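Local coordinates for carbohydrate-binding module family 14 protein (PDB 4Z4A) that probably binds chitin as a family 14 carbohydrate-binding module and is an Avr4 effector ortholog studied for recognition by the Cf-4 receptor, at residues B[42-47]-B[81-86]; B[51-55]-B[77-81]. All blocks are in the same frame, centred on the assembly; numbering follows the deposited sequence. Where two conformers were deposited one is given.

Contacts 1 and 2 show how a small disulfide-rich domain joins two antiparallel sheets at two neighbouring seams that share Trp-81. Their centres lie 11 Å apart, and both use strand 80-82 of the two-stranded sheet, contact 1 together with the turn after it. The partners are neighbouring strands of the three-stranded sheet: 45-48 in contact 1 and 54-60 in contact 2. Along the chain contact 2 (51-55 with 77-81) is nested inside the loop closed by contact 1 (42-47 with 81-86). Leu-45 also packs on Tyr-55. The smaller sheet is thereby fastened to the larger within the chitin-binding Peritrophin-A domain, at a polar surface seam and at a more buried aromatic one.

Contact 1 (B[42-47]-B[81-86]); sequences KDCLYP and WNDNKK. With EDO (1,2-ethanediol), chain Q; EDO (1,2-ethanediol), chain N; EDO (1,2-ethanediol), chain K; EDO (1,2-ethanediol), chain R.
Lys-86 reaches Leu-45 because its side chain bends at chi2 (-77°) and then runs fully extended past Leu-45, while Asp-83, with CG anti to its own backbone N (chi1 -154°), turns its carboxylate toward the same ammonium group. The result is a short chain of polar contacts. Lys-86 NZ gives a hydrogen bond to Leu-45 O at 2.9 Å, tilted from the carbonyl plane, and a salt bridge to Asp-83 OD1 at 2.7 Å. Trp-81 NE1 also donates to Asp-83 OD1 (2.9 Å), the oxygen sitting at the indole edge, in its plane. The lysine meets OD1 on the syn side and the indole on the anti side, so one carboxylate oxygen is gripped by two donors and fixes the rotation of the tryptophan. The lysine's charge, with the indole N-H, would be expected to favour the ionised carboxylate.

Carbon-rich groups pack around these bonds. Pro-47 crosses the aspartate obliquely, its CD 3.4 Å from Asp-83 OD1, and lays CB 4.0 Å from Trp-81 CD1. Leu-45 brings CB to 4.2 Å from Trp-81 CZ2, while its CD1 borders the aliphatic part of Lys-86. At the other end of the seam Lys-42 donates from NZ to Lys-85 O at 3.0 Å; 1,2-ethanediol molecules, probably from the crystallisation liquor, also gather around this ammonium.

Tyr-46 points away, its hydroxyl hydrogen-bonded to Asp-32, and Cys-44 is held by the disulfide to Cys-38. Together these contacts make a surface seam between edge strand 45-48 of the three-stranded sheet and the turn joining strands 80-82 and 87-89, the two-sheet construction of a CBM14 chitin-binding domain.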
# COMPACT_ATOMS: atom_id res chain seq x y z
N LYS B 42 6.82 -0.07 0.24
CA LYS B 42 7.01 0.93 1.29
C LYS B 42 7.40 2.31 0.78
O LYS B 42 7.52 3.24 1.59
CB LYS B 42 8.02 0.43 2.30
CG LYS B 42 7.47 -0.72 3.14
CD LYS B 42 8.55 -1.25 4.06
CE LYS B 42 8.24 -2.64 4.61
NZ LYS B 42 6.91 -2.71 5.29
N ASP B 43 7.59 2.46 -0.53
CA ASP B 43 7.93 3.75 -1.06
C ASP B 43 6.75 4.72 -1.07
O ASP B 43 5.62 4.29 -1.29
CB ASP B 43 8.43 3.60 -2.49
CG ASP B 43 9.75 2.88 -2.61
OD1 ASP B 43 10.61 2.97 -1.68
OD2 ASP B 43 9.98 2.32 -3.69
N CYS B 44 7.05 6.01 -0.88
CA CYS B 44 6.07 7.07 -1.13
C CYS B 44 4.89 6.98 -0.14
O CYS B 44 3.76 7.37 -0.44
CB CYS B 44 5.61 7.02 -2.58
SG CYS B 44 6.99 7.15 -3.75
N LEU B 45 5.22 6.49 1.06
CA LEU B 45 4.29 6.49 2.18
C LEU B 45 4.82 7.38 3.29
O LEU B 45 6.00 7.28 3.66
CB LEU B 45 4.07 5.06 2.71
CG LEU B 45 3.45 4.04 1.76
CD1 LEU B 45 3.42 2.65 2.35
CD2 LEU B 45 2.06 4.48 1.42
N TYR B 46 3.92 8.16 3.89
CA TYR B 46 4.31 9.21 4.84
C TYR B 46 3.26 9.30 5.94
O TYR B 46 2.11 8.98 5.72
CB TYR B 46 4.37 10.56 4.12
CG TYR B 46 5.17 10.57 2.82
CD1 TYR B 46 4.54 10.25 1.60
CD2 TYR B 46 6.53 10.83 2.79
CE1 TYR B 46 5.25 10.23 0.41
CE2 TYR B 46 7.23 10.79 1.61
CZ TYR B 46 6.58 10.50 0.42
OH TYR B 46 7.27 10.44 -0.77
N PRO B 47 3.66 9.78 7.12
CA PRO B 47 2.71 10.12 8.15
C PRO B 47 1.83 11.28 7.66
O PRO B 47 2.26 12.05 6.80
CB PRO B 47 3.56 10.56 9.33
CG PRO B 47 4.96 10.59 8.87
CD PRO B 47 5.05 10.05 7.50
N TRP B 81 -0.93 4.89 12.61
CA TRP B 81 0.27 4.79 11.76
C TRP B 81 1.53 4.44 12.52
O TRP B 81 1.80 4.99 13.60
CB TRP B 81 0.50 6.09 11.05
CG TRP B 81 1.55 6.01 9.96
CD1 TRP B 81 2.71 6.69 9.92
CD2 TRP B 81 1.50 5.22 8.76
NE1 TRP B 81 3.41 6.40 8.77
CE2 TRP B 81 2.66 5.52 8.02
CE3 TRP B 81 0.54 4.36 8.20
CZ2 TRP B 81 2.93 4.93 6.78
CZ3 TRP B 81 0.80 3.78 6.98
CH2 TRP B 81 1.99 4.08 6.28
N ASN B 82 2.29 3.51 11.95
CA ASN B 82 3.58 3.08 12.49
C ASN B 82 4.56 3.34 11.34
O ASN B 82 4.68 2.52 10.43
CB ASN B 82 3.58 1.63 12.87
CG ASN B 82 4.93 1.06 13.25
OD1 ASN B 82 6.00 1.69 13.13
ND2 ASN B 82 4.93 -0.20 13.60
N ASP B 83 5.20 4.50 11.40
CA ASP B 83 6.14 4.87 10.33
C ASP B 83 7.40 4.03 10.23
O ASP B 83 8.05 4.05 9.14
CB ASP B 83 6.51 6.33 10.47
CG ASP B 83 6.91 6.96 9.14
OD1 ASP B 83 6.16 6.92 8.15
OD2 ASP B 83 8.04 7.50 9.12
N ASN B 84 7.78 3.32 11.28
CA ASN B 84 8.90 2.39 11.25
C ASN B 84 8.72 1.27 10.23
O ASN B 84 9.67 0.87 9.56
CB ASN B 84 9.17 1.77 12.61
CG ASN B 84 9.54 2.81 13.65
OD1 ASN B 84 8.98 2.85 14.76
ND2 ASN B 84 10.38 3.71 13.27
N LYS B 85 7.49 0.79 10.13
CA LYS B 85 7.12 -0.31 9.24
C LYS B 85 6.28 0.15 8.09
O LYS B 85 5.86 -0.70 7.26
CB LYS B 85 6.36 -1.39 10.08
CG LYS B 85 7.30 -2.23 10.89
CD LYS B 85 6.61 -3.29 11.72
CE LYS B 85 7.59 -4.10 12.54
NZ LYS B 85 6.90 -5.15 13.33
N LYS B 86 5.97 1.44 8.03
CA LYS B 86 5.09 2.13 7.03
C LYS B 86 3.75 1.42 6.83
O LYS B 86 3.33 1.04 5.71
CB LYS B 86 5.82 2.23 5.69
CG LYS B 86 7.10 3.07 5.80
CD LYS B 86 6.76 4.54 5.84
CE LYS B 86 8.02 5.42 5.92
NZ LYS B 86 7.70 6.87 5.96
C1 EDO Q . 2.84 -1.06 3.44
O1 EDO Q . 3.31 -1.19 2.09
C2 EDO Q . 3.54 -2.03 4.38
O2 EDO Q . 4.88 -1.62 4.60
C1 EDO N . 6.92 -4.95 8.19
O1 EDO N . 7.71 -3.85 7.68
C2 EDO N . 5.53 -4.78 7.62
O2 EDO N . 5.51 -4.96 6.19
C1 EDO K . 11.84 6.24 -0.46
O1 EDO K . 11.58 4.93 0.01
C2 EDO K . 10.63 6.72 -1.24
O2 EDO K . 9.51 6.98 -0.43
C1 EDO R . 8.23 10.29 11.55
O1 EDO R . 9.19 9.31 11.14
C2 EDO R . 7.01 9.63 12.15
O2 EDO R . 6.19 10.64 12.74

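Contact 2 (B[51-55]-B[77-81]); sequences TCNGY and SGLLW
The backbone of 51-55 turns a corner at Cys-52 and Asn-53, passing strand 80-82 closely enough to put the CA atoms of Asn-53 and Leu-80 4.8 Å apart and to form a nearly straight bond from Trp-81 N to Cys-52 O (2.9 Å, 161° at the hydrogen). Thr-51 OG1 accepts from Asn-53 N in an ST turn at this corner.

Asn-53 extends across it, and its ND2 donates to Leu-79 O at 2.7 Å, with the acceptor in the amide plane; the same nitrogen also bonds Pro-76 O. Beside it Leu-80 CD2 rests against Cys-52 CB at 3.9 Å. Farther along, the rings of Tyr-55 and Trp-81 are nearly parallel but slid apart (15° between planes), so that they barely overlap. Tyr-55 CG lies between the backbone N and the carbonyl carbon (chi1 59°), with CB over the six-membered ring of Trp-81, 3.5 Å from its centroid in a CH-pi contact, while Trp-81 CZ3 lies over the phenol face, 3.3 Å from Tyr-55 CG.

Cys-52 is tied to Cys-96 by a disulfide. At the subunit interface Ser-77 O accepts from NE1 of Trp-90 of the second subunit, and Leu-79 packs on Leu-79 of that subunit. An offset aromatic pair beside a disulfide-braced corner thus joins the two sheets of this Peritrophin-A (CBM14) domain.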
# COMPACT_ATOMS: atom_id res chain seq x y z
N THR B 51 -3.53 13.51 11.26
CA THR B 51 -4.18 12.47 12.09
C THR B 51 -3.20 11.30 12.32
O THR B 51 -2.34 11.04 11.48
CB THR B 51 -5.49 11.95 11.45
OG1 THR B 51 -6.06 10.89 12.23
CG2 THR B 51 -5.25 11.45 10.02
N CYS B 52 -3.38 10.62 13.46
CA CYS B 52 -2.65 9.37 13.73
C CYS B 52 -3.41 8.19 13.12
O CYS B 52 -2.82 7.12 12.98
CB CYS B 52 -2.48 9.09 15.21
SG CYS B 52 -1.55 10.34 16.11
N ASN B 53 -4.70 8.37 12.76
CA ASN B 53 -5.58 7.26 12.29
C ASN B 53 -5.58 7.19 10.74
O ASN B 53 -6.61 6.92 10.12
CB ASN B 53 -7.01 7.37 12.86
CG ASN B 53 -7.93 6.15 12.50
OD1 ASN B 53 -9.07 6.35 12.07
ND2 ASN B 53 -7.46 4.93 12.71
N GLY B 54 -4.43 7.49 10.14
CA GLY B 54 -4.24 7.42 8.70
C GLY B 54 -2.84 7.81 8.28
O GLY B 54 -1.92 7.96 9.12
N TYR B 55 -2.66 7.99 6.98
CA TYR B 55 -1.35 8.27 6.39
C TYR B 55 -1.54 8.91 5.03
O TYR B 55 -2.68 9.16 4.59
CB TYR B 55 -0.50 6.97 6.28
CG TYR B 55 -1.17 5.91 5.42
CD1 TYR B 55 -2.21 5.12 5.93
CD2 TYR B 55 -0.74 5.67 4.11
CE1 TYR B 55 -2.82 4.17 5.15
CE2 TYR B 55 -1.34 4.72 3.32
CZ TYR B 55 -2.36 3.94 3.85
OH TYR B 55 -2.97 2.97 3.07
N SER B 77 -10.32 1.42 11.82
CA SER B 77 -10.69 1.87 13.17
C SER B 77 -9.81 1.21 14.23
O SER B 77 -9.68 -0.01 14.27
CB SER B 77 -12.16 1.52 13.45
OG SER B 77 -12.58 1.96 14.75
N GLY B 78 -9.22 2.00 15.09
CA GLY B 78 -8.45 1.45 16.18
C GLY B 78 -6.97 1.23 15.90
O GLY B 78 -6.25 0.80 16.81
N LEU B 79 -6.56 1.42 14.65
CA LEU B 79 -5.15 1.28 14.26
C LEU B 79 -4.59 2.67 14.02
O LEU B 79 -5.31 3.59 13.65
CB LEU B 79 -5.03 0.41 13.02
CG LEU B 79 -5.60 -1.01 13.09
CD1 LEU B 79 -5.26 -1.78 11.81
CD2 LEU B 79 -5.05 -1.74 14.31
N LEU B 80 -3.29 2.79 14.27
CA LEU B 80 -2.58 4.04 14.16
C LEU B 80 -1.39 3.81 13.22
O LEU B 80 -0.86 2.71 13.12
CB LEU B 80 -2.06 4.49 15.52
CG LEU B 80 -3.13 4.77 16.60
CD1 LEU B 80 -2.41 5.28 17.82
CD2 LEU B 80 -4.25 5.70 16.12
N TRP B 81 -0.93 4.89 12.61
CA TRP B 81 0.27 4.79 11.76
C TRP B 81 1.53 4.44 12.52
O TRP B 81 1.80 4.99 13.60
CB TRP B 81 0.50 6.09 11.05
CG TRP B 81 1.55 6.01 9.96
CD1 TRP B 81 2.71 6.69 9.92
CD2 TRP B 81 1.50 5.22 8.76
NE1 TRP B 81 3.41 6.40 8.77
CE2 TRP B 81 2.66 5.52 8.02
CE3 TRP B 81 0.54 4.36 8.20
CZ2 TRP B 81 2.93 4.93 6.78
CZ3 TRP B 81 0.80 3.78 6.98
CH2 TRP B 81 1.99 4.08 6.28